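Local coordinates for peptide chain release factor subunit 1 (Aeropyrum pernix, PDB 3AGK), which probably directs the release of the nascent peptide when any of the stop codons UAA, UAG or UGA is reached in archaeal translation, at residues 238-241 and 242-246; 204-207 and 208-212. One frame throughout, in Å; residues are numbered along the deposited sequence.

Contact 1. Residues 238-241 and 242-246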
ATOM      1  N   ASN A 238      -0.043  29.121   4.914  1.00 54.44           N
ATOM      2  CA  ASN A 238       0.957  28.623   3.969  1.00 50.51           C
ATOM      3  C   ASN A 238       1.502  27.252   4.326  1.00 46.92           C
ATOM      4  O   ASN A 238       2.425  26.743   3.676  1.00 55.72           O
ATOM      5  CB  ASN A 238       2.123  29.615   3.872  1.00 57.62           C
ATOM      6  CG  ASN A 238       1.856  30.706   2.875  1.00 66.49           C
ATOM      7  OD1 ASN A 238       0.873  30.637   2.125  1.00 66.22           O
ATOM      8  ND2 ASN A 238       2.722  31.729   2.852  1.00 63.24           N
ATOM      9  N   TYR A 239       0.932  26.658   5.364  1.00 41.07           N
ATOM     10  CA  TYR A 239       1.487  25.438   5.942  1.00 44.09           C
ATOM     11  C   TYR A 239       1.625  24.291   4.957  1.00 53.65           C
ATOM     12  O   TYR A 239       2.665  23.620   4.902  1.00 59.65           O
ATOM     13  CB  TYR A 239       0.660  25.040   7.163  1.00 34.45           C
ATOM     14  CG  TYR A 239       0.455  26.249   8.060  1.00 45.59           C
ATOM     15  CD1 TYR A 239      -0.795  26.834   8.207  1.00 40.13           C
ATOM     16  CD2 TYR A 239       1.542  26.844   8.712  1.00 46.80           C
ATOM     17  CE1 TYR A 239      -0.966  27.970   9.008  1.00 40.38           C
ATOM     18  CE2 TYR A 239       1.378  27.963   9.526  1.00 44.33           C
ATOM     19  CZ  TYR A 239       0.126  28.523   9.662  1.00 43.76           C
ATOM     20  OH  TYR A 239      -0.047  29.625  10.452  1.00 51.52           O
ATOM     21  N   LEU A 240       0.581  24.075   4.174  1.00 48.18           N
ATOM     22  CA  LEU A 240       0.526  22.927   3.287  1.00 55.70           C
ATOM     23  C   LEU A 240       1.182  23.256   1.949  1.00 62.14           C
ATOM     24  O   LEU A 240       0.832  24.251   1.310  1.00 63.68           O
ATOM     25  CB  LEU A 240      -0.930  22.530   3.081  1.00 55.91           C
ATOM     26  CG  LEU A 240      -1.238  21.072   2.754  1.00 60.68           C
ATOM     27  CD1 LEU A 240      -0.638  20.158   3.810  1.00 52.69           C
ATOM     28  CD2 LEU A 240      -2.753  20.867   2.630  1.00 54.89           C
ATOM     29  N   ASP A 241       2.146  22.434   1.536  1.00 60.01           N
ATOM     30  CA  ASP A 241       2.755  22.570   0.211  1.00 61.43           C
ATOM     31  C   ASP A 241       1.685  22.750  -0.876  1.00 54.45           C
ATOM     32  O   ASP A 241       0.663  22.070  -0.870  1.00 47.86           O
ATOM     33  CB  ASP A 241       3.633  21.353  -0.116  1.00 59.77           C
ATOM     34  CG  ASP A 241       4.360  21.491  -1.460  1.00 67.71           C
ATOM     35  OD1 ASP A 241       5.602  21.588  -1.456  1.00 67.82           O
ATOM     36  OD2 ASP A 241       3.700  21.504  -2.522  1.00 63.20           O
ATOM     37  N   TYR A 242       1.943  23.660  -1.810  1.00 48.53           N
ATOM     38  CA  TYR A 242       1.009  23.962  -2.888  1.00 47.13           C
ATOM     39  C   TYR A 242       0.621  22.747  -3.742  1.00 56.46           C
ATOM     40  O   TYR A 242      -0.511  22.676  -4.229  1.00 60.72           O
ATOM     41  CB  TYR A 242       1.566  25.071  -3.791  1.00 50.06           C
ATOM     42  CG  TYR A 242       2.676  24.613  -4.717  1.00 60.66           C
ATOM     43  CD1 TYR A 242       3.994  24.536  -4.274  1.00 68.94           C
ATOM     44  CD2 TYR A 242       2.410  24.274  -6.037  1.00 61.87           C
ATOM     45  CE1 TYR A 242       5.020  24.123  -5.125  1.00 71.92           C
ATOM     46  CE2 TYR A 242       3.425  23.862  -6.894  1.00 69.22           C
ATOM     47  CZ  TYR A 242       4.726  23.785  -6.431  1.00 74.38           C
ATOM     48  OH  TYR A 242       5.731  23.378  -7.279  1.00 79.76           O
ATOM     49  N   ARG A 243       1.547  21.802  -3.942  1.00 56.17           N
ATOM     50  CA  ARG A 243       1.203  20.567  -4.665  1.00 55.05           C
ATOM     51  C   ARG A 243       0.081  19.813  -3.972  1.00 51.55           C
ATOM     52  O   ARG A 243      -0.722  19.160  -4.634  1.00 52.71           O
ATOM     53  CB  ARG A 243       2.402  19.637  -4.839  1.00 48.41           C
ATOM     54  CG  ARG A 243       3.452  20.171  -5.779  1.00 51.29           C
ATOM     55  CD  ARG A 243       4.662  20.588  -5.000  1.00 61.66           C
ATOM     56  NE  ARG A 243       5.810  19.746  -5.288  1.00 67.17           N
ATOM     57  CZ  ARG A 243       6.938  19.784  -4.592  1.00 67.19           C
ATOM     58  NH1 ARG A 243       7.950  18.990  -4.910  1.00 73.46           N
ATOM     59  NH2 ARG A 243       7.045  20.612  -3.569  1.00 63.62           N
ATOM     60  N   LEU A 244       0.030  19.898  -2.643  1.00 46.55           N
ATOM     61  CA  LEU A 244      -1.048  19.250  -1.904  1.00 49.26           C
ATOM     62  C   LEU A 244      -2.298  20.130  -1.882  1.00 50.86           C
ATOM     63  O   LEU A 244      -3.436  19.641  -1.944  1.00 44.21           O
ATOM     64  CB  LEU A 244      -0.603  18.927  -0.484  1.00 47.11           C
ATOM     65  CG  LEU A 244       0.561  17.944  -0.353  1.00 45.59           C
ATOM     66  CD1 LEU A 244       0.749  17.550   1.104  1.00 35.35           C
ATOM     67  CD2 LEU A 244       0.305  16.715  -1.206  1.00 42.69           C
ATOM     68  N   LYS A 245      -2.086  21.437  -1.784  1.00 44.42           N
ATOM     69  CA  LYS A 245      -3.207  22.352  -1.772  1.00 42.69           C
ATOM     70  C   LYS A 245      -4.049  22.167  -3.047  1.00 52.87           C
ATOM     71  O   LYS A 245      -5.281  22.195  -2.997  1.00 52.51           O
ATOM     72  CB  LYS A 245      -2.712  23.785  -1.645  1.00 45.61           C
ATOM     73  CG  LYS A 245      -2.602  24.309  -0.202  1.00 52.24           C
ATOM     74  CD  LYS A 245      -3.624  25.442  -0.034  1.00 63.27           C
ATOM     75  CE  LYS A 245      -3.435  26.249   1.224  1.00 62.90           C
ATOM     76  NZ  LYS A 245      -2.475  27.349   1.039  1.00 68.71           N
ATOM     77  N   LYS A 246      -3.371  21.973  -4.179  1.00 54.07           N
ATOM     78  CA  LYS A 246      -4.032  21.770  -5.472  1.00 54.83           C
ATOM     79  C   LYS A 246      -5.103  20.677  -5.478  1.00 47.76           C
ATOM     80  O   LYS A 246      -6.096  20.779  -6.196  1.00 52.62           O
ATOM     81  CB  LYS A 246      -2.997  21.437  -6.548  1.00 56.79           C
ATOM     82  CG  LYS A 246      -3.621  21.055  -7.879  1.00 64.39           C
ATOM     83  CD  LYS A 246      -2.573  20.735  -8.919  1.00 66.50           C
ATOM     84  CE  LYS A 246      -3.227  20.276 -10.206  1.00 72.21           C
ATOM     85  NZ  LYS A 246      -2.222  20.098 -11.287  1.00 77.38           N
TER
HETATM   86  O   HOH W   1       0.370  26.890   0.954  1.00 56.76           O
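The backbone O of D241 takes two amide donors from the first turn of helix 242-245. K245 N lies 3.0 Å from D241 O, in the carbonyl plane, whereas L244 N, at 2.9 Å from D241 O, stands above that plane. D241 is also the N-cap: its CG is anti to the backbone N (chi1 -177°), which carries the short carboxylate forward over the helix start, where OD2 accepts from R243 N, although the place of OD2 is not quite certain. Aspartate suits the N-cap because its short side chain brings an acceptor to a first-turn amide, and its negative charge probably interacts favourably with the positive end of the helix dipole. The bends of R243 at chi2 and chi3 turn NH2 back to D241 OD1, a salt bridge of 2.7 Å, weak in angle; OD1 comes to the guanidinium edge, the two planes 50° apart. On the buried side, L240 CG meets L244 CB at 3.9 Å, the two side chains crossing at about a right angle. A water bridges L240 O and K245 NZ, which also bonds to G237 O. This turn follows helix 230-236 and rests on the long helix 188-215, where L244 touches L210 and V211, while R243 NH1 pairs with E215.

Contact 2. Residues 204-207 and 208-212; sequences EEAS and NLLVP
With CG of E205 anti to its N (chi1 -164°) and the chain bent at chi2, the carboxylate folds forward along the helix to L209, whose own CG lies anti to its carbonyl carbon (chi1 -68°). The two side chains cross obliquely: E205 OE1 makes a van der Waals touch on L209 CD1 at 4.0 Å, and the aliphatic E205 CG lies 4.2 Å from L209 CD1. Beneath them the backbone runs as an α-helix: N208 N bonds to E204 O at 2.9 Å, and L210 N to A206 O at 2.8 Å. This is the C-terminal part of helix 188-215 of eRF1 domain 2, which packs on the five-stranded mixed sheet that contains strands 152-159 and 162-170; E205 and L209 reach both strands, L209 touching I155, L166 and K167. Cutting L209 back to an alanine removes both methyl branches, which would probably open a gap against I155 and L166 and leave the E205 chain without its neighbour. The small A206 allows close approach to I155 and L240. S207 OG bonds to G203 O one turn back, while S207 CB lies 4.1 Å from V211 CG2. P212 has no N-H to offer, and at its nitrogen the helix kinks.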
ATOM      1  N   GLU A 204       4.928  20.891   7.199  1.00 43.17           N
ATOM      2  CA  GLU A 204       6.165  20.250   6.754  1.00 44.36           C
ATOM      3  C   GLU A 204       6.122  18.722   6.812  1.00 49.80           C
ATOM      4  O   GLU A 204       6.524  18.038   5.870  1.00 57.07           O
ATOM      5  CB  GLU A 204       7.343  20.750   7.585  1.00 41.20           C
ATOM      6  CG  GLU A 204       7.856  22.102   7.148  1.00 58.47           C
ATOM      7  CD  GLU A 204       8.886  22.661   8.120  1.00 66.40           C
ATOM      8  OE1 GLU A 204       9.382  21.869   8.955  1.00 59.17           O
ATOM      9  OE2 GLU A 204       9.170  23.881   8.054  1.00 70.55           O
ATOM     10  N   GLU A 205       5.658  18.195   7.937  1.00 42.76           N
ATOM     11  CA  GLU A 205       5.509  16.766   8.095  1.00 52.01           C
ATOM     12  C   GLU A 205       4.592  16.189   6.991  1.00 49.25           C
ATOM     13  O   GLU A 205       4.967  15.248   6.296  1.00 49.05           O
ATOM     14  CB  GLU A 205       4.938  16.463   9.473  1.00 57.95           C
ATOM     15  CG  GLU A 205       5.094  15.034   9.864  1.00 71.97           C
ATOM     16  CD  GLU A 205       6.551  14.619   9.891  1.00 83.21           C
ATOM     17  OE1 GLU A 205       7.010  13.994   8.906  1.00 80.71           O
ATOM     18  OE2 GLU A 205       7.234  14.935  10.895  1.00 85.54           O
ATOM     19  N   ALA A 206       3.408  16.777   6.823  1.00 39.94           N
ATOM     20  CA  ALA A 206       2.464  16.327   5.798  1.00 42.09           C
ATOM     21  C   ALA A 206       3.106  16.358   4.416  1.00 43.60           C
ATOM     22  O   ALA A 206       3.058  15.378   3.673  1.00 45.69           O
ATOM     23  CB  ALA A 206       1.206  17.187   5.818  1.00 40.45           C
ATOM     24  N   SER A 207       3.715  17.492   4.082  1.00 44.57           N
ATOM     25  CA  SER A 207       4.378  17.653   2.791  1.00 48.74           C
ATOM     26  C   SER A 207       5.496  16.630   2.525  1.00 52.84           C
ATOM     27  O   SER A 207       5.606  16.089   1.411  1.00 50.48           O
ATOM     28  CB  SER A 207       4.896  19.087   2.627  1.00 54.90           C
ATOM     29  OG  SER A 207       3.822  20.026   2.631  1.00 59.92           O
ATOM     30  N   ASN A 208       6.328  16.361   3.531  1.00 45.23           N
ATOM     31  CA  ASN A 208       7.370  15.351   3.368  1.00 44.50           C
ATOM     32  C   ASN A 208       6.787  13.967   3.083  1.00 47.37           C
ATOM     33  O   ASN A 208       7.358  13.183   2.319  1.00 50.52           O
ATOM     34  CB  ASN A 208       8.262  15.285   4.601  1.00 46.56           C
ATOM     35  CG  ASN A 208       9.177  16.491   4.722  1.00 59.30           C
ATOM     36  OD1 ASN A 208       9.720  16.746   5.790  1.00 64.74           O
ATOM     37  ND2 ASN A 208       9.347  17.242   3.626  1.00 53.93           N
ATOM     38  N   LEU A 209       5.652  13.672   3.705  1.00 43.44           N
ATOM     39  CA  LEU A 209       5.012  12.368   3.540  1.00 51.43           C
ATOM     40  C   LEU A 209       4.180  12.245   2.264  1.00 53.79           C
ATOM     41  O   LEU A 209       4.161  11.192   1.638  1.00 58.79           O
ATOM     42  CB  LEU A 209       4.152  12.047   4.759  1.00 48.91           C
ATOM     43  CG  LEU A 209       4.965  11.810   6.035  1.00 46.87           C
ATOM     44  CD1 LEU A 209       4.075  11.913   7.246  1.00 40.61           C
ATOM     45  CD2 LEU A 209       5.676  10.448   5.978  1.00 42.52           C
ATOM     46  N   LEU A 210       3.502  13.319   1.873  1.00 50.48           N
ATOM     47  CA  LEU A 210       2.462  13.213   0.846  1.00 47.85           C
ATOM     48  C   LEU A 210       2.891  13.711  -0.540  1.00 48.78           C
ATOM     49  O   LEU A 210       2.471  13.158  -1.563  1.00 49.03           O
ATOM     50  CB  LEU A 210       1.180  13.932   1.303  1.00 43.69           C
ATOM     51  CG  LEU A 210       0.036  13.189   2.024  1.00 47.45           C
ATOM     52  CD1 LEU A 210       0.358  11.744   2.426  1.00 39.55           C
ATOM     53  CD2 LEU A 210      -0.542  13.990   3.205  1.00 43.31           C
ATOM     54  N   VAL A 211       3.733  14.737  -0.581  1.00 45.73           N
ATOM     55  CA  VAL A 211       4.159  15.310  -1.862  1.00 50.97           C
ATOM     56  C   VAL A 211       4.855  14.321  -2.822  1.00 53.07           C
ATOM     57  O   VAL A 211       4.610  14.352  -4.021  1.00 51.29           O
ATOM     58  CB  VAL A 211       5.027  16.575  -1.665  1.00 51.72           C
ATOM     59  CG1 VAL A 211       5.794  16.927  -2.962  1.00 42.48           C
ATOM     60  CG2 VAL A 211       4.163  17.745  -1.171  1.00 44.38           C
ATOM     61  N   PRO A 212       5.738  13.450  -2.308  1.00 54.26           N
ATOM     62  CA  PRO A 212       6.324  12.475  -3.241  1.00 57.30           C
ATOM     63  C   PRO A 212       5.242  11.601  -3.884  1.00 64.44           C
ATOM     64  O   PRO A 212       5.285  11.335  -5.086  1.00 72.20           O
ATOM     65  CB  PRO A 212       7.219  11.625  -2.343  1.00 51.74           C
ATOM     66  CG  PRO A 212       7.553  12.521  -1.187  1.00 47.53           C
ATOM     67  CD  PRO A 212       6.321  13.352  -0.959  1.00 47.02           C
TER

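Both contacts belong to eRF1 domain 2 and lie about 10 Å apart, centre to centre, yet they differ in kind. Contact 1 is the start of a short helix, held by capping and charge; contact 2 spans successive turns within a long helix, held by regular backbone bonds and apolar side chains. Each is partly buried: L240, L244, A206, L210 and V211 are buried, while Y242, E204, N208 and P212 are exposed. They meet directly: S207 OG probably accepts from D241 N (3.1 Å), which would tie the cap to the long helix, while L244 CD1 packs on L210 CB at 3.6 Å. S207 and V211 face contact 1, E205 and L209 face the sheet, and A206 and L210 touch both.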